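Local structure of erythropoietin (Homo sapiens, 1EER) at residues P2-C7 with T157-C161; L35-V41 with I133-F138; V63-L67 with L105-R110. The protein acts as a secreted hormone that binds and dimerises its receptor, activating JAK2 and regulating the proliferation and differentiation of red blood cells. The protein carries 5 engineered substitutions. All coordinates share one frame; numbering follows the deposited sequence.

Contact 1 (P2-C7 with T157-C161)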
loop_
_atom_site.group_PDB
_atom_site.type_symbol
_atom_site.label_atom_id
_atom_site.label_comp_id
_atom_site.label_asym_id
_atom_site.label_seq_id
_atom_site.Cartn_x
_atom_site.Cartn_y
_atom_site.Cartn_z
ATOM N N PRO A 2 4.728 -11.168 -16.591
ATOM C CA PRO A 2 3.901 -10.340 -15.704
ATOM C C PRO A 2 2.662 -9.756 -16.389
ATOM O O PRO A 2 2.762 -8.779 -17.134
ATOM C CB PRO A 2 4.859 -9.245 -15.232
ATOM C CG PRO A 2 6.250 -9.846 -15.373
ATOM C CD PRO A 2 6.155 -11.103 -16.219
ATOM N N PRO A 3 1.483 -10.374 -16.162
ATOM C CA PRO A 3 0.168 -9.993 -16.707
ATOM C C PRO A 3 -0.209 -8.496 -16.634
ATOM O O PRO A 3 -1.376 -8.143 -16.441
ATOM C CB PRO A 3 -0.807 -10.867 -15.916
ATOM C CG PRO A 3 -0.007 -12.080 -15.554
ATOM C CD PRO A 3 1.399 -11.595 -15.335
ATOM N N ARG A 4 0.787 -7.630 -16.796
ATOM C CA ARG A 4 0.608 -6.183 -16.774
ATOM C C ARG A 4 0.096 -5.558 -15.467
ATOM O O ARG A 4 -0.197 -6.245 -14.490
ATOM C CB ARG A 4 -0.282 -5.751 -17.947
ATOM C CG ARG A 4 -0.135 -6.619 -19.186
ATOM C CD ARG A 4 0.646 -5.931 -20.298
ATOM N NE ARG A 4 1.077 -6.894 -21.310
ATOM C CZ ARG A 4 0.400 -7.181 -22.422
ATOM N NH1 ARG A 4 -0.753 -6.574 -22.678
ATOM N NH2 ARG A 4 0.869 -8.085 -23.279
ATOM N N LEU A 5 0.029 -4.229 -15.497
ATOM C CA LEU A 5 -0.388 -3.341 -14.413
ATOM C C LEU A 5 -0.700 -3.852 -13.010
ATOM O O LEU A 5 -0.181 -3.304 -12.043
ATOM C CB LEU A 5 -1.540 -2.468 -14.901
ATOM C CG LEU A 5 -1.143 -1.516 -16.037
ATOM C CD1 LEU A 5 -1.472 -2.160 -17.370
ATOM C CD2 LEU A 5 -1.869 -0.205 -15.901
ATOM N N ILE A 6 -1.541 -4.869 -12.860
ATOM C CA ILE A 6 -1.842 -5.334 -11.507
ATOM C C ILE A 6 -0.721 -6.186 -10.936
ATOM O O ILE A 6 -0.638 -6.385 -9.726
ATOM C CB ILE A 6 -3.180 -6.119 -11.433
ATOM C CG1 ILE A 6 -3.789 -5.940 -10.040
ATOM C CG2 ILE A 6 -2.966 -7.584 -11.754
ATOM C CD1 ILE A 6 -5.159 -6.581 -9.870
ATOM N N CYS A 7 0.146 -6.674 -11.816
ATOM C CA CYS A 7 1.271 -7.495 -11.397
ATOM C C CYS A 7 2.393 -6.640 -10.838
ATOM O O CYS A 7 3.437 -7.153 -10.432
ATOM C CB CYS A 7 1.767 -8.332 -12.568
ATOM S SG CYS A 7 0.599 -9.673 -12.922
ATOM N N THR A 157 -3.834 -12.450 -6.695
ATOM C CA THR A 157 -2.999 -11.676 -7.611
ATOM C C THR A 157 -1.529 -12.106 -7.591
ATOM O O THR A 157 -0.879 -12.149 -8.631
ATOM C CB THR A 157 -3.069 -10.177 -7.287
ATOM O OG1 THR A 157 -4.374 -9.673 -7.607
ATOM C CG2 THR A 157 -2.042 -9.424 -8.094
ATOM N N GLY A 158 -1.010 -12.419 -6.407
ATOM C CA GLY A 158 0.372 -12.843 -6.292
ATOM C C GLY A 158 0.666 -14.108 -7.075
ATOM O O GLY A 158 1.649 -14.180 -7.810
ATOM N N GLU A 159 -0.189 -15.112 -6.928
ATOM C CA GLU A 159 0.017 -16.369 -7.631
ATOM C C GLU A 159 -0.214 -16.269 -9.133
ATOM O O GLU A 159 0.560 -16.809 -9.923
ATOM C CB GLU A 159 -0.899 -17.446 -7.058
ATOM C CG GLU A 159 -0.899 -18.741 -7.856
ATOM C CD GLU A 159 -0.578 -19.960 -7.005
ATOM O OE1 GLU A 159 -1.054 -20.030 -5.849
ATOM O OE2 GLU A 159 0.148 -20.851 -7.497
ATOM N N ALA A 160 -1.282 -15.577 -9.521
ATOM C CA ALA A 160 -1.650 -15.449 -10.925
ATOM C C ALA A 160 -0.615 -14.716 -11.771
ATOM O O ALA A 160 -0.462 -14.988 -12.957
ATOM C CB ALA A 160 -3.016 -14.764 -11.038
ATOM N N CYS A 161 0.112 -13.800 -11.152
ATOM C CA CYS A 161 1.106 -13.021 -11.869
ATOM C C CYS A 161 2.312 -13.841 -12.293
ATOM O O CYS A 161 2.986 -13.501 -13.265
ATOM C CB CYS A 161 1.525 -11.825 -11.018
ATOM S SG CYS A 161 0.283 -10.490 -11.084
#
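The backbones of segments 2-7 and 157-161 come nearest where the CA atoms of P2 and C161 lie 5.5 Å apart. Segment 2-7, in the chain ahead of helix 9-25, is loop up to a short 3-10 element at residues 6-7, where the N of C7 hydrogen-bonds back to the carbonyl O of R4; segment 157-161 belongs to the C-terminal part of helix 138-161, with the N of C161 hydrogen-bonded to the O of T157 at 3.2 Å. The two backbones share no hydrogen bond; the link is the disulfide, with van der Waals contacts around it. The SG atoms of C7 and C161 are bonded at 2.0 Å with a C-S-S-C torsion of -93°, close to the relaxed right angle of a disulfide. Both sulfurs stand anti to their own carbonyl carbon (chi1 -73° for C7, -78° for C161), which carries each beside its backbone N.

This bridge ties the N- and C-terminal ends of the chain together at one end of the up-up-down-down four-helix bundle of the EPO/TPO cytokines, joining the approach to the first long helix with the C-terminal part of the last one across nearly the whole sequence.

On one flank of the disulfide the ring of P3 lies against the helix backbone: its CD sits 3.2 Å from the O of C161, while its CG comes near the O of A160. On the other flank the side chains of I6 and T157 cross at a slant. The CD1 of I6 reaches to 3.9 Å from the OG1 of T157, a hydroxyl already hydrogen-bonded to the carbonyl of L153, and the CG2 of T157 packs 3.7 Å from the O of I6. I6 and T157 also touch L109 of helix 91-111.

Contact 2 (L35-V41 with I133-F138). Engineered in segment 35-41: K38 (natural residue Asn).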
loop_
_atom_site.group_PDB
_atom_site.type_symbol
_atom_site.label_atom_id
_atom_site.label_comp_id
_atom_site.label_asym_id
_atom_site.label_seq_id
_atom_site.Cartn_x
_atom_site.Cartn_y
_atom_site.Cartn_z
ATOM N N LEU A 35 -25.153 2.298 8.981
ATOM C CA LEU A 35 -25.568 2.232 7.585
ATOM C C LEU A 35 -27.098 2.189 7.602
ATOM O O LEU A 35 -27.761 2.301 6.565
ATOM C CB LEU A 35 -25.023 0.964 6.916
ATOM C CG LEU A 35 -23.534 0.902 6.544
ATOM C CD1 LEU A 35 -23.174 -0.523 6.160
ATOM C CD2 LEU A 35 -23.237 1.845 5.390
ATOM N N ASN A 36 -27.646 2.026 8.802
ATOM C CA ASN A 36 -29.087 1.971 9.002
ATOM C C ASN A 36 -29.753 0.869 8.185
ATOM O O ASN A 36 -30.827 1.065 7.618
ATOM C CB ASN A 36 -29.707 3.324 8.666
ATOM C CG ASN A 36 -29.461 4.352 9.747
ATOM O OD1 ASN A 36 -28.846 5.387 9.504
ATOM N ND2 ASN A 36 -29.940 4.069 10.952
ATOM N N GLU A 37 -29.100 -0.288 8.148
ATOM C CA GLU A 37 -29.580 -1.458 7.425
ATOM C C GLU A 37 -28.413 -2.432 7.264
ATOM O O GLU A 37 -27.251 -2.052 7.407
ATOM C CB GLU A 37 -30.135 -1.049 6.049
ATOM C CG GLU A 37 -29.247 -1.383 4.860
ATOM C CD GLU A 37 -29.673 -0.666 3.589
ATOM O OE1 GLU A 37 -30.404 0.343 3.686
ATOM O OE2 GLU A 37 -29.271 -1.111 2.490
ATOM N N LYS A 38 -28.726 -3.688 6.976
ATOM C CA LYS A 38 -27.693 -4.699 6.786
ATOM C C LYS A 38 -27.254 -4.821 5.318
ATOM O O LYS A 38 -28.008 -5.301 4.465
ATOM C CB LYS A 38 -28.187 -6.063 7.284
ATOM C CG LYS A 38 -28.959 -6.022 8.599
ATOM C CD LYS A 38 -30.465 -6.274 8.401
ATOM C CE LYS A 38 -30.982 -5.822 7.016
ATOM N NZ LYS A 38 -31.628 -4.468 7.004
ATOM N N ILE A 39 -26.035 -4.375 5.031
ATOM C CA ILE A 39 -25.491 -4.456 3.681
ATOM C C ILE A 39 -24.691 -5.750 3.566
ATOM O O ILE A 39 -23.739 -5.974 4.319
ATOM C CB ILE A 39 -24.562 -3.254 3.375
ATOM C CG1 ILE A 39 -25.331 -1.951 3.577
ATOM C CG2 ILE A 39 -24.013 -3.355 1.949
ATOM C CD1 ILE A 39 -24.647 -0.733 3.002
ATOM N N THR A 40 -25.090 -6.608 2.634
ATOM C CA THR A 40 -24.400 -7.871 2.425
ATOM C C THR A 40 -22.971 -7.610 1.948
ATOM O O THR A 40 -22.734 -6.760 1.096
ATOM C CB THR A 40 -25.134 -8.722 1.383
ATOM O OG1 THR A 40 -26.492 -8.914 1.802
ATOM C CG2 THR A 40 -24.451 -10.077 1.220
ATOM N N VAL A 41 -22.014 -8.345 2.497
ATOM C CA VAL A 41 -20.616 -8.159 2.127
ATOM C C VAL A 41 -19.975 -9.509 1.873
ATOM O O VAL A 41 -20.527 -10.541 2.244
ATOM C CB VAL A 41 -19.848 -7.432 3.253
ATOM C CG1 VAL A 41 -20.285 -5.978 3.310
ATOM C CG2 VAL A 41 -20.113 -8.111 4.591
ATOM N N ILE A 133 -22.812 -12.818 4.973
ATOM C CA ILE A 133 -22.241 -11.949 5.984
ATOM C C ILE A 133 -22.746 -10.552 5.659
ATOM O O ILE A 133 -22.948 -10.217 4.491
ATOM C CB ILE A 133 -20.692 -11.955 5.909
ATOM C CG1 ILE A 133 -20.163 -13.348 6.228
ATOM C CG2 ILE A 133 -20.110 -10.935 6.872
ATOM C CD1 ILE A 133 -18.680 -13.477 6.064
ATOM N N THR A 134 -22.957 -9.739 6.683
ATOM C CA THR A 134 -23.426 -8.385 6.456
ATOM C C THR A 134 -22.779 -7.417 7.426
ATOM O O THR A 134 -22.102 -7.816 8.374
ATOM C CB THR A 134 -24.961 -8.266 6.625
ATOM O OG1 THR A 134 -25.301 -8.477 7.999
ATOM C CG2 THR A 134 -25.688 -9.279 5.759
ATOM N N ALA A 135 -23.000 -6.131 7.172
ATOM C CA ALA A 135 -22.470 -5.069 8.018
ATOM C C ALA A 135 -23.557 -4.001 8.136
ATOM O O ALA A 135 -24.358 -3.825 7.218
ATOM C CB ALA A 135 -21.201 -4.469 7.396
ATOM N N ASP A 136 -23.597 -3.311 9.273
ATOM C CA ASP A 136 -24.568 -2.252 9.482
ATOM C C ASP A 136 -23.875 -0.970 9.932
ATOM O O ASP A 136 -24.512 -0.060 10.454
ATOM C CB ASP A 136 -25.643 -2.677 10.498
ATOM C CG ASP A 136 -25.062 -3.162 11.815
ATOM O OD1 ASP A 136 -24.381 -2.375 12.502
ATOM O OD2 ASP A 136 -25.297 -4.338 12.168
ATOM N N THR A 137 -22.560 -0.914 9.740
ATOM C CA THR A 137 -21.767 0.263 10.078
ATOM C C THR A 137 -20.733 0.434 8.974
ATOM O O THR A 137 -20.398 -0.525 8.267
ATOM C CB THR A 137 -21.009 0.125 11.431
ATOM O OG1 THR A 137 -20.264 -1.100 11.454
ATOM C CG2 THR A 137 -21.976 0.149 12.593
ATOM N N PHE A 138 -20.225 1.652 8.819
ATOM C CA PHE A 138 -19.227 1.911 7.796
ATOM C C PHE A 138 -17.913 1.310 8.243
ATOM O O PHE A 138 -17.045 0.992 7.427
ATOM C CB PHE A 138 -19.081 3.416 7.574
ATOM C CG PHE A 138 -20.047 3.963 6.572
ATOM C CD1 PHE A 138 -19.775 3.875 5.210
ATOM C CD2 PHE A 138 -21.257 4.513 6.985
ATOM C CE1 PHE A 138 -20.699 4.324 4.270
ATOM C CE2 PHE A 138 -22.186 4.964 6.054
ATOM C CZ PHE A 138 -21.906 4.869 4.694
#
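L35 leans its whole side chain on the chain entering helix 138-161. Its CB lies 3.7 Å from the O of D136, the same oxygen that accepts the N-H of L35; that bond is straight at the hydrogen (173°), although the donor stands above the carbonyl plane. With CG anti to the carbonyl carbon (chi1 -75°), the chain continues over T137, where CG meets the backbone C and N. There it forks: CD1 sits 3.5 Å from the O of T137, and CD2 rests over one face of the F138 ring, 3.4 Å from its centroid and 17° off the normal, a CH-pi contact.

Farther along, I39 and A135 form an antiparallel hydrogen-bonded pair. The N of I39 meets the O of A135 at 2.8 Å, and the N of A135 returns to the O of I39 at 3.0 Å. T40 and T134 follow as a non-hydrogen-bonded pair. Beyond them the CG2 methyls of V41 and I133 touch at 3.6 Å, their side chains crossing at about a right angle. V41 also packs on L141, and I39 on A73 and L80. Such a two-stranded antiparallel sheet between the long AB and CD crossovers is familiar from short-chain cytokines, here on erythropoietin's long-chain four-helix bundle.

Contact 3 (V63-L67 with L105-R110)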
loop_
_atom_site.group_PDB
_atom_site.type_symbol
_atom_site.label_atom_id
_atom_site.label_comp_id
_atom_site.label_asym_id
_atom_site.label_seq_id
_atom_site.Cartn_x
_atom_site.Cartn_y
_atom_site.Cartn_z
ATOM N N VAL A 63 -12.299 -14.459 -5.490
ATOM C CA VAL A 63 -11.932 -13.043 -5.596
ATOM C C VAL A 63 -12.822 -12.206 -6.527
ATOM O O VAL A 63 -13.296 -11.132 -6.150
ATOM C CB VAL A 63 -10.443 -12.897 -6.029
ATOM C CG1 VAL A 63 -10.089 -11.425 -6.280
ATOM C CG2 VAL A 63 -9.544 -13.473 -4.944
ATOM N N TRP A 64 -13.044 -12.704 -7.734
ATOM C CA TRP A 64 -13.861 -11.990 -8.698
ATOM C C TRP A 64 -15.283 -11.770 -8.194
ATOM O O TRP A 64 -15.795 -10.653 -8.221
ATOM C CB TRP A 64 -13.885 -12.744 -10.027
ATOM C CG TRP A 64 -14.673 -12.024 -11.047
ATOM C CD1 TRP A 64 -15.921 -12.344 -11.494
ATOM C CD2 TRP A 64 -14.310 -10.809 -11.698
ATOM N NE1 TRP A 64 -16.363 -11.395 -12.382
ATOM C CE2 TRP A 64 -15.391 -10.441 -12.526
ATOM C CE3 TRP A 64 -13.176 -9.992 -11.662
ATOM C CZ2 TRP A 64 -15.371 -9.285 -13.314
ATOM C CZ3 TRP A 64 -13.156 -8.843 -12.445
ATOM C CH2 TRP A 64 -14.249 -8.502 -13.260
ATOM N N GLN A 65 -15.930 -12.830 -7.732
ATOM C CA GLN A 65 -17.283 -12.676 -7.237
ATOM C C GLN A 65 -17.294 -11.864 -5.953
ATOM O O GLN A 65 -18.139 -10.986 -5.783
ATOM C CB GLN A 65 -17.908 -14.033 -6.996
ATOM C CG GLN A 65 -18.169 -14.777 -8.260
ATOM C CD GLN A 65 -18.750 -16.133 -7.999
ATOM O OE1 GLN A 65 -18.594 -17.051 -8.796
ATOM N NE2 GLN A 65 -19.427 -16.273 -6.870
ATOM N N GLY A 66 -16.353 -12.144 -5.055
ATOM C CA GLY A 66 -16.302 -11.404 -3.810
ATOM C C GLY A 66 -16.166 -9.913 -4.037
ATOM O O GLY A 66 -16.815 -9.107 -3.366
ATOM N N LEU A 67 -15.308 -9.548 -4.988
ATOM C CA LEU A 67 -15.066 -8.146 -5.336
ATOM C C LEU A 67 -16.328 -7.496 -5.891
ATOM O O LEU A 67 -16.609 -6.329 -5.607
ATOM C CB LEU A 67 -13.952 -8.055 -6.377
ATOM C CG LEU A 67 -13.284 -6.696 -6.575
ATOM C CD1 LEU A 67 -12.452 -6.343 -5.346
ATOM C CD2 LEU A 67 -12.425 -6.747 -7.837
ATOM N N LEU A 105 -9.712 -1.759 -9.667
ATOM C CA LEU A 105 -9.330 -3.130 -9.362
ATOM C C LEU A 105 -10.120 -4.121 -10.206
ATOM O O LEU A 105 -9.566 -5.114 -10.679
ATOM C CB LEU A 105 -9.536 -3.410 -7.867
ATOM C CG LEU A 105 -8.600 -2.591 -6.970
ATOM C CD1 LEU A 105 -9.066 -2.660 -5.524
ATOM C CD2 LEU A 105 -7.175 -3.123 -7.116
ATOM N N THR A 106 -11.411 -3.854 -10.396
ATOM C CA THR A 106 -12.258 -4.728 -11.211
ATOM C C THR A 106 -11.727 -4.841 -12.642
ATOM O O THR A 106 -11.688 -5.931 -13.222
ATOM C CB THR A 106 -13.700 -4.203 -11.308
ATOM O OG1 THR A 106 -14.280 -4.130 -10.000
ATOM C CG2 THR A 106 -14.529 -5.120 -12.190
ATOM N N THR A 107 -11.332 -3.705 -13.213
ATOM C CA THR A 107 -10.811 -3.682 -14.568
ATOM C C THR A 107 -9.466 -4.393 -14.564
ATOM O O THR A 107 -9.174 -5.197 -15.444
ATOM C CB THR A 107 -10.625 -2.227 -15.074
ATOM O OG1 THR A 107 -11.902 -1.575 -15.154
ATOM C CG2 THR A 107 -9.982 -2.219 -16.454
ATOM N N LEU A 108 -8.662 -4.100 -13.547
ATOM C CA LEU A 108 -7.337 -4.695 -13.390
ATOM C C LEU A 108 -7.375 -6.228 -13.280
ATOM O O LEU A 108 -6.562 -6.926 -13.903
ATOM C CB LEU A 108 -6.656 -4.096 -12.154
ATOM C CG LEU A 108 -5.414 -3.212 -12.347
ATOM C CD1 LEU A 108 -5.429 -2.530 -13.713
ATOM C CD2 LEU A 108 -5.363 -2.187 -11.226
ATOM N N LEU A 109 -8.322 -6.743 -12.498
ATOM C CA LEU A 109 -8.473 -8.185 -12.292
ATOM C C LEU A 109 -8.859 -8.936 -13.553
ATOM O O LEU A 109 -8.328 -10.011 -13.842
ATOM C CB LEU A 109 -9.538 -8.455 -11.234
ATOM C CG LEU A 109 -9.098 -9.234 -10.009
ATOM C CD1 LEU A 109 -7.671 -8.855 -9.642
ATOM C CD2 LEU A 109 -10.049 -8.926 -8.873
ATOM N N ARG A 110 -9.809 -8.372 -14.289
ATOM C CA ARG A 110 -10.289 -8.985 -15.515
ATOM C C ARG A 110 -9.140 -9.200 -16.476
ATOM O O ARG A 110 -9.011 -10.259 -17.069
ATOM C CB ARG A 110 -11.345 -8.090 -16.164
ATOM C CG ARG A 110 -11.672 -8.460 -17.593
ATOM C CD ARG A 110 -12.763 -7.563 -18.136
ATOM N NE ARG A 110 -13.816 -7.358 -17.150
ATOM C CZ ARG A 110 -14.437 -6.204 -16.958
ATOM N NH1 ARG A 110 -14.106 -5.149 -17.689
ATOM N NH2 ARG A 110 -15.383 -6.102 -16.036
#
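W64 sets the six-membered edge of its indole against T106, L109 and R110 of helix 91-111. Its CG stands anti to the backbone N (chi1 -178°), swinging the ring across the gap between antiparallel helical segments whose axes are 10.9 Å apart at an angle of 163°. At that edge, close to the ring plane, CZ3 lies 3.4 Å from the O of T106 and 3.8 Å from the CB of L109, and CH2 meets the CG2 of T106 at 3.6 Å. The NH2 of R110 is also at this edge, 3.8 Å from the CH2 of W64 and not over a face; that position, with the planes 68° apart, argues against a stacked cation-pi pair.

Deeper in, L67 and L109 reach toward each other tip to tip, their CD2 methyls 3.4 Å apart, tighter than usual van der Waals contact. The CG1 of V63 touches the same L109 methyl at 3.6 Å. V63 and L67 also pack on helix 138-161, and W64 on helix 114-120. The OG1 of T106 hydrogen-bonds back to the O of L102. V63, L67 and L109 thus bury apolar surface, while the electropositive ring edge of W64 probably suits the T106 carbonyl and offers little to the R110 cation.

Overall arrangement
Contact 1 and contact 3 form one continuous region: their centres are about 12 Å apart, and the CD1 of I6 lies 3.4 Å from the CD1 of L109, so the disulfide-linked termini pack onto helix 91-111. Contact 2 is on the opposite side of the chain's centre from contact 1, with centres about 31 Å apart and nearest atoms about 18 Å apart. The two are nevertheless connected in sequence, since strand 133-137 leads into helix 138-161. Contact 3, its centre about 8 Å from the chain's centre, lies about 21 Å from contact 2 between centres, with nearest atoms about 6 Å apart and no touch. L5, I133, T107, L108 and R110 also pack against other protein chains of the assembly.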